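Local coordinates for regulatory protein PCRH (Pseudomonas aeruginosa, PDB 2XCB) that binds the chaperone-binding region of PopD, a type III secretion translocator protein, and probably keeps it ready for export, at residues 66-71 with 93-98; 77-82 with 86-91; 114-119 with 124-129. One frame throughout, in Å; residues are numbered along the deposited sequence. Where two conformers were deposited one is given.

Three contacts join consecutive antiparallel helices in an all-helical chain. Contacts 1 and 2, with centres about 13 Å apart, both belong to the pair 68-81 and 87-98: contact 2 lies beside the turn, and contact 1 closes the far end where the first helix starts and the second stops. Contact 3 comes later in the chain and joins helix 102-117 to helix 123-140, its centre about 13 Å from that of contact 2 and 20 Å from that of contact 1. Pro86 and Phe90 of contact 2 pack against contact 3, so the helices form one continuous array, consistent with a tetratricopeptide-repeat scaffold. Arg87 and His91 reach the bound peptide from helix 87-98.

Contact 1 of 3, residues 66-71 with 93-98; sequences GLYEQA and AECHLQ
The Tyr68 ring lies between Gln98 and the backbone of Gly66, with Cys95 at its rim. Over one face sits Gln98 CB, 3.9 Å from the ring centroid and 14° off the normal, a CH-pi contact displaced toward the hydroxyl end, since Gln98 CB comes within 3.8 Å of Tyr68 CZ. On the opposite face the carbonyl carbon of Gly66 lies 3.8 Å above the ring plane. At the edge, in plane, Cys95 SG stands 5.3 Å from the centroid of the Tyr68 ring, a sulfur-aromatic contact that uses the ring's rim rather than its pi cloud. Tyrosine suits this partly exposed place: its flat ring offers one face to Gln98 and the other to Gly66, and its edge to the sulfur.

At the root of the side chain, Tyr68 CB meets Cys95 CB at 3.9 Å, and the same sulfur also touches Ala71, with Ala71 CB 3.8 Å from Cys95 SG. The sulfur, anti to the carbonyl carbon of Cys95 (chi1 -61°), thus lies between methyl and ring edge. The compact Cys95 and Ala71 suit a place where the CA atoms of Tyr68 and Cys95 are 5.2 Å apart; Leu72 and Tyr75 of helix 68-81 also touch Cys95, as does Gln63 of helix 52-64.

The start of helix 68-81 explains how Gly66 reaches the ring. Gly66 ends the preceding helix in a Schellman motif, with a positive phi of 79° that a residue without a side chain adopts easily, and Leu67 then takes the N-cap position. Packing of successive antiparallel helices, one against the next, is characteristic of the tetratricopeptide-repeat superhelix, the fold of this family of secretion chaperones.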
ATOM      1  N   GLY A  66      -4.093 -14.905 -15.760  1.00 22.70           N
ATOM      2  CA  GLY A  66      -3.973 -15.310 -17.177  1.00 23.05           C
ATOM      3  C   GLY A  66      -3.200 -14.372 -18.008  1.00 22.12           C
ATOM      4  O   GLY A  66      -3.248 -14.445 -19.265  1.00 24.05           O
ATOM      5  N   LEU A  67      -2.441 -13.472 -17.379  1.00 21.80           N
ATOM      6  CA  LEU A  67      -1.636 -12.569 -18.165  1.00 20.47           C
ATOM      7  C   LEU A  67      -0.226 -13.161 -18.314  1.00 19.89           C
ATOM      8  O   LEU A  67       0.719 -12.612 -17.769  1.00 17.06           O
ATOM      9  CB  LEU A  67      -1.512 -11.189 -17.454  1.00 22.36           C
ATOM     10  CG  LEU A  67      -2.868 -10.509 -17.340  1.00 25.06           C
ATOM     11  CD1 LEU A  67      -2.716  -9.219 -16.512  1.00 27.46           C
ATOM     12  CD2 LEU A  67      -3.442 -10.210 -18.784  1.00 27.82           C
ATOM     13  N   TYR A  68      -0.066 -14.248 -19.081  1.00 19.28           N
ATOM     14  CA  TYR A  68       1.198 -14.971 -19.064  1.00 20.02           C
ATOM     15  C   TYR A  68       2.413 -14.222 -19.607  1.00 20.23           C
ATOM     16  O   TYR A  68       3.487 -14.364 -19.087  1.00 20.31           O
ATOM     17  CB  TYR A  68       1.023 -16.327 -19.783  1.00 19.76           C
ATOM     18  CG  TYR A  68      -0.123 -17.096 -19.243  1.00 20.70           C
ATOM     19  CD1 TYR A  68      -0.023 -17.675 -17.998  1.00 18.89           C
ATOM     20  CD2 TYR A  68      -1.343 -17.209 -19.959  1.00 23.35           C
ATOM     21  CE1 TYR A  68      -1.059 -18.378 -17.468  1.00 24.95           C
ATOM     22  CE2 TYR A  68      -2.412 -17.912 -19.432  1.00 24.72           C
ATOM     23  CZ  TYR A  68      -2.233 -18.511 -18.183  1.00 25.63           C
ATOM     24  OH  TYR A  68      -3.205 -19.209 -17.608  1.00 27.16           O
ATOM     25  N   GLU A  69       2.245 -13.468 -20.684  1.00 20.38           N
ATOM     26  CA  GLU A  69       3.365 -12.722 -21.246  0.50 21.29           C
ATOM     27  C   GLU A  69       3.860 -11.651 -20.232  1.00 22.20           C
ATOM     28  O   GLU A  69       5.085 -11.484 -20.027  1.00 21.59           O
ATOM     29  CB  GLU A  69       2.965 -12.077 -22.568  0.50 21.91           C
ATOM     30  CG  GLU A  69       2.530 -13.063 -23.618  0.50 23.22           C
ATOM     31  CD  GLU A  69       3.682 -13.602 -24.448  0.50 28.06           C
ATOM     32  OE1 GLU A  69       4.869 -13.484 -24.031  0.50 27.08           O
ATOM     33  OE2 GLU A  69       3.373 -14.163 -25.533  0.50 30.52           O
ATOM     34  N   GLN A  70       2.939 -10.954 -19.568  1.00 22.04           N
ATOM     35  CA  GLN A  70       3.370  -9.962 -18.541  1.00 22.91           C
ATOM     36  C   GLN A  70       3.964 -10.646 -17.315  1.00 20.03           C
ATOM     37  O   GLN A  70       4.923 -10.116 -16.718  1.00 20.53           O
ATOM     38  CB  GLN A  70       2.216  -9.085 -18.109  1.00 23.10           C
ATOM     39  CG  GLN A  70       1.679  -8.250 -19.259  1.00 28.98           C
ATOM     40  CD  GLN A  70       0.633  -7.249 -18.740  1.00 35.88           C
ATOM     41  OE1 GLN A  70       0.812  -6.686 -17.679  1.00 40.92           O
ATOM     42  NE2 GLN A  70      -0.440  -7.055 -19.463  1.00 38.29           N
ATOM     43  N   ALA A  71       3.459 -11.848 -16.982  1.00 19.37           N
ATOM     44  CA  ALA A  71       4.036 -12.662 -15.886  1.00 17.99           C
ATOM     45  C   ALA A  71       5.445 -13.040 -16.261  1.00 18.31           C
ATOM     46  O   ALA A  71       6.368 -12.870 -15.464  1.00 18.37           O
ATOM     47  CB  ALA A  71       3.177 -13.951 -15.573  1.00 16.33           C
ATOM     48  N   ALA A  93       8.139 -21.347 -16.578  1.00 17.32           N
ATOM     49  CA  ALA A  93       7.922 -22.540 -17.410  1.00 18.25           C
ATOM     50  C   ALA A  93       6.421 -22.844 -17.492  1.00 19.75           C
ATOM     51  O   ALA A  93       5.911 -23.181 -18.552  1.00 16.49           O
ATOM     52  CB  ALA A  93       8.712 -23.701 -16.811  1.00 15.95           C
ATOM     53  N   GLU A  94       5.693 -22.722 -16.361  1.00 19.01           N
ATOM     54  CA  GLU A  94       4.227 -22.855 -16.441  1.00 19.25           C
ATOM     55  C   GLU A  94       3.525 -21.900 -17.419  1.00 20.09           C
ATOM     56  O   GLU A  94       2.540 -22.276 -18.163  1.00 18.60           O
ATOM     57  CB  GLU A  94       3.603 -22.679 -15.072  1.00 20.83           C
ATOM     58  CG  GLU A  94       4.000 -23.796 -14.107  1.00 20.64           C
ATOM     59  CD  GLU A  94       3.444 -23.549 -12.733  1.00 29.20           C
ATOM     60  OE1 GLU A  94       3.160 -24.575 -12.083  1.00 29.77           O
ATOM     61  OE2 GLU A  94       3.264 -22.344 -12.324  1.00 23.59           O
ATOM     62  N   CYS A  95       3.992 -20.645 -17.416  1.00 18.81           N
ATOM     63  CA  CYS A  95       3.445 -19.641 -18.309  1.00 18.35           C
ATOM     64  C   CYS A  95       3.819 -20.040 -19.736  1.00 19.14           C
ATOM     65  O   CYS A  95       2.972 -19.911 -20.591  1.00 20.98           O
ATOM     66  CB  CYS A  95       3.996 -18.205 -18.030  1.00 17.95           C
ATOM     67  SG  CYS A  95       3.562 -17.627 -16.300  1.00 20.28           S
ATOM     68  N   HIS A  96       5.056 -20.479 -19.991  1.00 18.72           N
ATOM     69  CA  HIS A  96       5.407 -20.842 -21.354  1.00 19.00           C
ATOM     70  C   HIS A  96       4.496 -21.966 -21.863  1.00 20.02           C
ATOM     71  O   HIS A  96       4.087 -22.002 -23.021  1.00 20.50           O
ATOM     72  CB  HIS A  96       6.850 -21.321 -21.407  1.00 19.98           C
ATOM     73  CG  HIS A  96       7.873 -20.227 -21.386  1.00 19.99           C
ATOM     74  ND1 HIS A  96       7.887 -19.204 -22.303  1.00 19.29           N
ATOM     75  CD2 HIS A  96       8.881 -19.969 -20.518  1.00 20.48           C
ATOM     76  CE1 HIS A  96       8.932 -18.419 -22.075  1.00 22.24           C
ATOM     77  NE2 HIS A  96       9.557 -18.866 -20.998  1.00 22.51           N
ATOM     78  N   LEU A  97       4.204 -22.902 -20.980  1.00 20.04           N
ATOM     79  CA  LEU A  97       3.361 -24.066 -21.296  1.00 21.57           C
ATOM     80  C   LEU A  97       1.967 -23.604 -21.671  1.00 22.11           C
ATOM     81  O   LEU A  97       1.441 -23.946 -22.752  1.00 21.33           O
ATOM     82  CB  LEU A  97       3.309 -24.978 -20.055  1.00 22.07           C
ATOM     83  CG  LEU A  97       3.935 -26.361 -20.029  1.00 28.52           C
ATOM     84  CD1 LEU A  97       3.146 -27.245 -18.995  1.00 25.25           C
ATOM     85  CD2 LEU A  97       3.871 -27.013 -21.436  1.00 24.23           C
ATOM     86  N   GLN A  98       1.394 -22.715 -20.862  1.00 21.00           N
ATOM     87  CA  GLN A  98       0.053 -22.190 -21.190  0.50 21.77           C
ATOM     88  C   GLN A  98       0.068 -21.370 -22.479  1.00 22.26           C
ATOM     89  O   GLN A  98      -0.958 -21.283 -23.193  1.00 23.41           O
ATOM     90  CB  GLN A  98      -0.624 -21.470 -19.999  0.50 21.70           C
ATOM     91  CG  GLN A  98      -0.887 -22.379 -18.784  0.50 20.06           C
ATOM     92  CD  GLN A  98      -1.543 -23.762 -19.121  0.50 22.72           C
ATOM     93  OE1 GLN A  98      -2.683 -23.824 -19.601  0.50 20.38           O
ATOM     94  NE2 GLN A  98      -0.799 -24.869 -18.857  0.50 22.30           N
TER

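Contact 2 of 3, residues 77-82 with 86-91; sequences YGALMD and PRFPFH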
ATOM      1  N   TYR A  77      12.783 -10.599 -14.955  1.00 19.57           N
ATOM      2  CA  TYR A  77      13.578  -9.623 -14.165  1.00 19.25           C
ATOM      3  C   TYR A  77      13.911 -10.166 -12.761  1.00 18.58           C
ATOM      4  O   TYR A  77      15.058 -10.135 -12.290  1.00 18.74           O
ATOM      5  CB  TYR A  77      12.896  -8.260 -14.127  1.00 19.59           C
ATOM      6  CG  TYR A  77      13.748  -7.249 -13.413  1.00 19.64           C
ATOM      7  CD1 TYR A  77      14.759  -6.555 -14.068  1.00 20.29           C
ATOM      8  CD2 TYR A  77      13.544  -6.974 -12.052  1.00 22.46           C
ATOM      9  CE1 TYR A  77      15.580  -5.569 -13.390  1.00 18.77           C
ATOM     10  CE2 TYR A  77      14.379  -5.999 -11.368  1.00 18.00           C
ATOM     11  CZ  TYR A  77      15.366  -5.310 -12.052  1.00 21.16           C
ATOM     12  OH  TYR A  77      16.179  -4.403 -11.357  1.00 22.20           O
ATOM     13  N   GLY A  78      12.921 -10.731 -12.107  1.00 19.98           N
ATOM     14  CA  GLY A  78      13.179 -11.294 -10.815  1.00 18.59           C
ATOM     15  C   GLY A  78      14.375 -12.248 -10.794  1.00 20.35           C
ATOM     16  O   GLY A  78      15.214 -12.238  -9.875  1.00 20.01           O
ATOM     17  N   ALA A  79      14.386 -13.187 -11.742  1.00 20.09           N
ATOM     18  CA  ALA A  79      15.457 -14.158 -11.889  1.00 19.25           C
ATOM     19  C   ALA A  79      16.822 -13.467 -12.020  1.00 20.52           C
ATOM     20  O   ALA A  79      17.819 -14.024 -11.558  1.00 20.95           O
ATOM     21  CB  ALA A  79      15.148 -15.066 -13.133  1.00 18.34           C
ATOM     22  N   LEU A  80      16.885 -12.281 -12.667  1.00 20.24           N
ATOM     23  CA  LEU A  80      18.115 -11.467 -12.671  1.00 21.84           C
ATOM     24  C   LEU A  80      18.535 -10.964 -11.243  1.00 22.64           C
ATOM     25  O   LEU A  80      19.749 -10.850 -10.925  1.00 22.22           O
ATOM     26  CB  LEU A  80      17.937 -10.298 -13.604  1.00 22.22           C
ATOM     27  CG  LEU A  80      18.378 -10.426 -15.046  1.00 25.84           C
ATOM     28  CD1 LEU A  80      18.696 -11.826 -15.558  1.00 26.44           C
ATOM     29  CD2 LEU A  80      17.482  -9.629 -15.966  1.00 23.17           C
ATOM     30  N   MET A  81      17.543 -10.714 -10.395  1.00 22.00           N
ATOM     31  CA  MET A  81      17.754 -10.231  -9.053  1.00 22.93           C
ATOM     32  C   MET A  81      18.110 -11.329  -8.071  1.00 24.75           C
ATOM     33  O   MET A  81      18.753 -11.043  -7.063  1.00 25.82           O
ATOM     34  CB  MET A  81      16.514  -9.459  -8.573  1.00 23.91           C
ATOM     35  CG  MET A  81      16.178  -8.291  -9.481  1.00 21.97           C
ATOM     36  SD  MET A  81      17.407  -7.014  -9.429  1.00 24.89           S
ATOM     37  CE  MET A  81      18.137  -7.230 -11.115  1.00 19.82           C
ATOM     38  N   ASP A  82      17.676 -12.579  -8.293  1.00 23.96           N
ATOM     39  CA  ASP A  82      18.129 -13.654  -7.417  1.00 23.73           C
ATOM     40  C   ASP A  82      18.386 -14.892  -8.300  1.00 23.86           C
ATOM     41  O   ASP A  82      17.462 -15.644  -8.601  1.00 23.01           O
ATOM     42  CB  ASP A  82      17.108 -13.969  -6.328  1.00 24.09           C
ATOM     43  CG  ASP A  82      17.578 -15.105  -5.411  1.00 26.58           C
ATOM     44  OD1 ASP A  82      18.553 -15.760  -5.769  1.00 26.04           O
ATOM     45  OD2 ASP A  82      16.978 -15.340  -4.363  1.00 28.37           O
ATOM     46  N   PRO A  86      14.657 -20.872  -7.557  1.00 21.70           N
ATOM     47  CA  PRO A  86      14.024 -21.831  -8.492  1.00 20.38           C
ATOM     48  C   PRO A  86      12.605 -21.432  -8.875  1.00 20.29           C
ATOM     49  O   PRO A  86      12.137 -21.842  -9.954  1.00 20.77           O
ATOM     50  CB  PRO A  86      14.024 -23.144  -7.692  1.00 20.46           C
ATOM     51  CG  PRO A  86      13.995 -22.661  -6.252  1.00 23.07           C
ATOM     52  CD  PRO A  86      14.948 -21.506  -6.261  1.00 21.46           C
ATOM     53  N   ARG A  87      11.906 -20.615  -8.058  1.00 18.88           N
ATOM     54  CA  ARG A  87      10.527 -20.238  -8.383  0.99 17.64           C
ATOM     55  C   ARG A  87      10.394 -19.471  -9.692  1.00 18.75           C
ATOM     56  O   ARG A  87       9.412 -19.630 -10.385  1.00 19.32           O
ATOM     57  CB  ARG A  87       9.849 -19.469  -7.265  1.00 18.63           C
ATOM     58  CG  ARG A  87       9.440 -20.399  -6.145  1.00 19.76           C
ATOM     59  CD  ARG A  87       9.011 -19.676  -4.770  1.00 22.68           C
ATOM     60  NE  ARG A  87      10.149 -19.034  -4.121  1.00 25.33           N
ATOM     61  CZ  ARG A  87      10.099 -18.363  -2.953  1.00 29.67           C
ATOM     62  NH1 ARG A  87       8.933 -18.177  -2.318  1.00 27.19           N
ATOM     63  NH2 ARG A  87      11.225 -17.845  -2.439  1.00 28.33           N
ATOM     64  N   PHE A  88      11.354 -18.617  -9.997  1.00 17.30           N
ATOM     65  CA  PHE A  88      11.278 -17.850 -11.222  1.00 17.29           C
ATOM     66  C   PHE A  88      11.214 -18.756 -12.438  1.00 16.68           C
ATOM     67  O   PHE A  88      10.273 -18.651 -13.194  1.00 18.50           O
ATOM     68  CB  PHE A  88      12.437 -16.849 -11.278  1.00 17.38           C
ATOM     69  CG  PHE A  88      12.287 -15.690 -10.250  1.00 20.38           C
ATOM     70  CD1 PHE A  88      11.174 -14.825 -10.311  1.00 21.30           C
ATOM     71  CD2 PHE A  88      13.197 -15.562  -9.182  1.00 22.28           C
ATOM     72  CE1 PHE A  88      11.027 -13.729  -9.412  1.00 21.74           C
ATOM     73  CE2 PHE A  88      13.078 -14.522  -8.234  1.00 23.77           C
ATOM     74  CZ  PHE A  88      11.965 -13.578  -8.352  1.00 25.61           C
ATOM     75  N   PRO A  89      12.233 -19.627 -12.671  1.00 16.35           N
ATOM     76  CA  PRO A  89      12.128 -20.372 -13.970  1.00 16.19           C
ATOM     77  C   PRO A  89      11.014 -21.407 -13.914  1.00 15.91           C
ATOM     78  O   PRO A  89      10.394 -21.697 -14.875  1.00 14.78           O
ATOM     79  CB  PRO A  89      13.502 -21.088 -14.060  1.00 15.55           C
ATOM     80  CG  PRO A  89      14.150 -20.939 -12.717  1.00 16.30           C
ATOM     81  CD  PRO A  89      13.622 -19.610 -12.188  1.00 13.90           C
ATOM     82  N   PHE A  90      10.709 -21.887 -12.726  1.00 13.48           N
ATOM     83  CA  PHE A  90       9.623 -22.838 -12.595  1.00 16.18           C
ATOM     84  C   PHE A  90       8.274 -22.202 -13.006  1.00 17.88           C
ATOM     85  O   PHE A  90       7.594 -22.742 -13.936  1.00 18.04           O
ATOM     86  CB  PHE A  90       9.544 -23.407 -11.127  1.00 14.39           C
ATOM     87  CG  PHE A  90       8.433 -24.452 -10.933  1.00 20.32           C
ATOM     88  CD1 PHE A  90       8.642 -25.795 -11.276  1.00 22.57           C
ATOM     89  CD2 PHE A  90       7.142 -24.071 -10.440  1.00 21.55           C
ATOM     90  CE1 PHE A  90       7.619 -26.781 -11.120  1.00 19.66           C
ATOM     91  CE2 PHE A  90       6.115 -25.000 -10.326  1.00 20.70           C
ATOM     92  CZ  PHE A  90       6.363 -26.393 -10.687  1.00 21.68           C
ATOM     93  N   HIS A  91       7.884 -21.062 -12.383  1.00 15.47           N
ATOM     94  CA  HIS A  91       6.609 -20.495 -12.743  1.00 14.55           C
ATOM     95  C   HIS A  91       6.629 -19.905 -14.142  1.00 15.04           C
ATOM     96  O   HIS A  91       5.596 -19.890 -14.781  1.00 14.18           O
ATOM     97  CB  HIS A  91       6.128 -19.470 -11.725  1.00 15.88           C
ATOM     98  CG  HIS A  91       5.870 -20.151 -10.387  1.00  8.63           C
ATOM     99  ND1 HIS A  91       4.939 -21.158 -10.286  1.00 14.90           N
ATOM    100  CD2 HIS A  91       6.548 -20.139  -9.213  1.00 22.23           C
ATOM    101  CE1 HIS A  91       4.973 -21.678  -9.043  1.00 14.72           C
ATOM    102  NE2 HIS A  91       5.946 -21.068  -8.373  1.00 13.56           N
TER
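Phe88 lays the flat of its ring on the backbone of Gly78 and Ala79. The contacts over this face involve main-chain atoms: Gly78 CA makes a CH-pi contact 3.8 Å from the Phe88 ring centroid, 25° off the normal, and Ala79 N lies 3.6 Å from Phe88 CG. The carbonyl oxygen belongs to the same layer, Gly78 O being 3.5 Å from Phe88 CE2. Glycine suits the spot because it has no side chain to hold the ring away from the peptide. With CG anti to the carbonyl carbon (chi1 -70°), Phe88 directs its ring at helix 68-81.

Apolar contact between side chains is small by comparison. The methyl of Ala79 reaches the root of the aromatic residue, with Ala79 CB 3.7 Å from Phe88 CB, and Asp82 merely skirts the ring, its CB 4.5 Å from Phe88 CE2.

No hydrogen bond spans the two segments, and the polar groups find partners outside them. Asp82 OD1 accepts from Asn84 N in the connecting turn, while Arg87 bonds the backbone and a polar side chain of the bound peptide, and His91 NE2 an acidic side chain.

Ala52 and Leu56 of helix 52-64 also touch Phe88, while Pro86 and Phe90 pack on helices 102-117 and 123-140, placing these two helices between helix 52-64 and the later pair.

Contact 3 of 3, residues 114-119 with 124-129; sequences ALAAAQ and ALAARA
Beside the meeting of Ala116 with Ala126, the amide of Gln119 ties off the end of helix 102-117: Gln119 NE2 hydrogen-bonds to the carbonyl oxygen of Asn84 and also, weakly, to Leu115 O at 3.0 Å. The second bond is bent, with an angle of 123° at the hydrogen. Glutamine suits the position because its side chain is long enough for the amide to reach back to the helix it has just left, and one nitrogen then addresses both a carbonyl of its own last turn and one from the connection between helices 68-81 and 87-98.

Across the two helices the contact itself is apolar and made largely of methyl groups. Ala116 CB presses on the backbone of the other helix, 3.5 Å from Ala126 N, and meets the opposing methyl, Ala126 CB, at 3.6 Å. Alanine on both sides lets the axes come close; the CA atoms of Ala116 and Ala126 are 4.8 Å apart.

Such close contact is consistent with a tetratricopeptide-repeat fold, in which each helix packs antiparallel on the next; here two alanines keep the pair close. The crossing lies near the turn that joins helix 102-117 to helix 123-140.

The fit continues around Ala126 CB and Ala116 CB. Ala126 CB comes 3.9 Å from Ala117 N, at the more exposed margin, whereas Leu125 CB approaches Ala116 CB at 4.3 Å on the buried side. Beyond its CB, the larger Leu125 side chain packs on Pro86, Arg87 and Phe90, and Ala116 also touches Pro86.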
ATOM      1  N   ALA A 114      17.549 -27.650 -11.535  1.00 20.42           N
ATOM      2  CA  ALA A 114      18.946 -27.428 -11.135  1.00 22.94           C
ATOM      3  C   ALA A 114      19.032 -26.505  -9.909  1.00 23.35           C
ATOM      4  O   ALA A 114      19.775 -26.821  -8.955  1.00 24.37           O
ATOM      5  CB  ALA A 114      19.705 -26.850 -12.278  1.00 20.98           C
ATOM      6  N   LEU A 115      18.273 -25.389  -9.918  1.00 23.00           N
ATOM      7  CA  LEU A 115      18.346 -24.444  -8.778  1.00 22.82           C
ATOM      8  C   LEU A 115      17.764 -25.094  -7.544  1.00 21.93           C
ATOM      9  O   LEU A 115      18.339 -24.991  -6.459  1.00 21.96           O
ATOM     10  CB  LEU A 115      17.639 -23.106  -9.069  1.00 22.77           C
ATOM     11  CG  LEU A 115      18.190 -22.329 -10.266  1.00 25.17           C
ATOM     12  CD1 LEU A 115      17.485 -21.010 -10.472  1.00 24.64           C
ATOM     13  CD2 LEU A 115      19.619 -22.002  -9.978  1.00 26.74           C
ATOM     14  N   ALA A 116      16.628 -25.780  -7.695  1.00 21.67           N
ATOM     15  CA  ALA A 116      15.982 -26.376  -6.513  1.00 23.20           C
ATOM     16  C   ALA A 116      16.836 -27.534  -5.990  1.00 24.44           C
ATOM     17  O   ALA A 116      16.967 -27.680  -4.783  1.00 24.70           O
ATOM     18  CB  ALA A 116      14.504 -26.811  -6.792  1.00 23.01           C
ATOM     19  N   ALA A 117      17.484 -28.314  -6.881  1.00 24.36           N
ATOM     20  CA  ALA A 117      18.355 -29.421  -6.391  1.00 25.71           C
ATOM     21  C   ALA A 117      19.510 -28.946  -5.478  1.00 25.56           C
ATOM     22  O   ALA A 117      19.959 -29.681  -4.619  1.00 25.99           O
ATOM     23  CB  ALA A 117      18.906 -30.309  -7.568  1.00 24.10           C
ATOM     24  N   ALA A 118      19.993 -27.733  -5.666  1.00 26.02           N
ATOM     25  CA  ALA A 118      21.104 -27.274  -4.886  1.00 28.16           C
ATOM     26  C   ALA A 118      20.723 -26.771  -3.456  1.00 31.12           C
ATOM     27  O   ALA A 118      21.598 -26.337  -2.719  1.00 31.42           O
ATOM     28  CB  ALA A 118      21.825 -26.197  -5.640  1.00 29.17           C
ATOM     29  N   GLN A 119      19.439 -26.771  -3.097  1.00 33.38           N
ATOM     30  CA  GLN A 119      19.001 -26.145  -1.831  1.00 36.73           C
ATOM     31  C   GLN A 119      18.009 -27.028  -1.083  1.00 38.26           C
ATOM     32  O   GLN A 119      16.938 -27.285  -1.591  1.00 38.81           O
ATOM     33  CB  GLN A 119      18.419 -24.742  -2.116  1.00 37.63           C
ATOM     34  CG  GLN A 119      19.421 -23.816  -2.860  1.00 41.26           C
ATOM     35  CD  GLN A 119      18.796 -22.580  -3.533  1.00 47.19           C
ATOM     36  OE1 GLN A 119      18.200 -21.733  -2.841  1.00 49.14           O
ATOM     37  NE2 GLN A 119      18.956 -22.455  -4.893  1.00 42.52           N
ATOM     38  N   ALA A 124      10.829 -30.333  -2.379  1.00 38.95           N
ATOM     39  CA  ALA A 124       9.552 -30.636  -3.051  1.00 37.46           C
ATOM     40  C   ALA A 124       9.487 -30.027  -4.474  1.00 35.46           C
ATOM     41  O   ALA A 124       8.997 -30.659  -5.417  1.00 36.17           O
ATOM     42  CB  ALA A 124       8.366 -30.151  -2.199  1.00 37.12           C
ATOM     43  N   LEU A 125       9.979 -28.801  -4.620  1.00 32.55           N
ATOM     44  CA  LEU A 125       9.965 -28.097  -5.889  1.00 31.19           C
ATOM     45  C   LEU A 125      10.871 -28.790  -6.908  1.00 29.31           C
ATOM     46  O   LEU A 125      10.482 -28.884  -8.065  1.00 28.66           O
ATOM     47  CB  LEU A 125      10.368 -26.605  -5.729  1.00 30.60           C
ATOM     48  CG  LEU A 125      10.152 -25.641  -6.921  1.00 30.22           C
ATOM     49  CD1 LEU A 125       8.706 -25.651  -7.371  1.00 26.11           C
ATOM     50  CD2 LEU A 125      10.589 -24.204  -6.599  1.00 26.08           C
ATOM     51  N   ALA A 126      12.044 -29.246  -6.471  1.00 28.63           N
ATOM     52  CA  ALA A 126      12.978 -29.980  -7.310  1.00 28.93           C
ATOM     53  C   ALA A 126      12.277 -31.193  -7.950  1.00 29.42           C
ATOM     54  O   ALA A 126      12.351 -31.376  -9.150  1.00 28.18           O
ATOM     55  CB  ALA A 126      14.204 -30.399  -6.550  1.00 30.23           C
ATOM     56  N   ALA A 127      11.551 -31.963  -7.153  1.00 28.60           N
ATOM     57  CA  ALA A 127      10.786 -33.115  -7.651  1.00 29.26           C
ATOM     58  C   ALA A 127       9.677 -32.699  -8.599  1.00 27.86           C
ATOM     59  O   ALA A 127       9.465 -33.339  -9.630  1.00 28.56           O
ATOM     60  CB  ALA A 127      10.223 -33.907  -6.475  1.00 30.92           C
ATOM     61  N   ARG A 128       9.004 -31.581  -8.317  1.00 26.46           N
ATOM     62  CA  ARG A 128       7.970 -31.088  -9.237  1.00 25.55           C
ATOM     63  C   ARG A 128       8.568 -30.620 -10.536  1.00 25.00           C
ATOM     64  O   ARG A 128       7.967 -30.837 -11.559  1.00 24.76           O
ATOM     65  CB  ARG A 128       7.159 -29.905  -8.676  1.00 26.29           C
ATOM     66  CG  ARG A 128       6.153 -30.245  -7.565  1.00 28.58           C
ATOM     67  CD  ARG A 128       5.497 -28.929  -7.053  1.00 32.87           C
ATOM     68  NE  ARG A 128       4.487 -28.410  -7.976  1.00 36.26           N
ATOM     69  CZ  ARG A 128       4.037 -27.158  -7.999  1.00 35.89           C
ATOM     70  NH1 ARG A 128       4.527 -26.233  -7.174  1.00 35.26           N
ATOM     71  NH2 ARG A 128       3.087 -26.842  -8.864  1.00 36.87           N
ATOM     72  N   ALA A 129       9.706 -29.929 -10.476  1.00 24.50           N
ATOM     73  CA  ALA A 129      10.357 -29.433 -11.653  1.00 24.28           C
ATOM     74  C   ALA A 129      10.789 -30.634 -12.516  1.00 23.90           C
ATOM     75  O   ALA A 129      10.701 -30.577 -13.732  1.00 25.81           O
ATOM     76  CB  ALA A 129      11.545 -28.569 -11.257  1.00 23.09           C
TER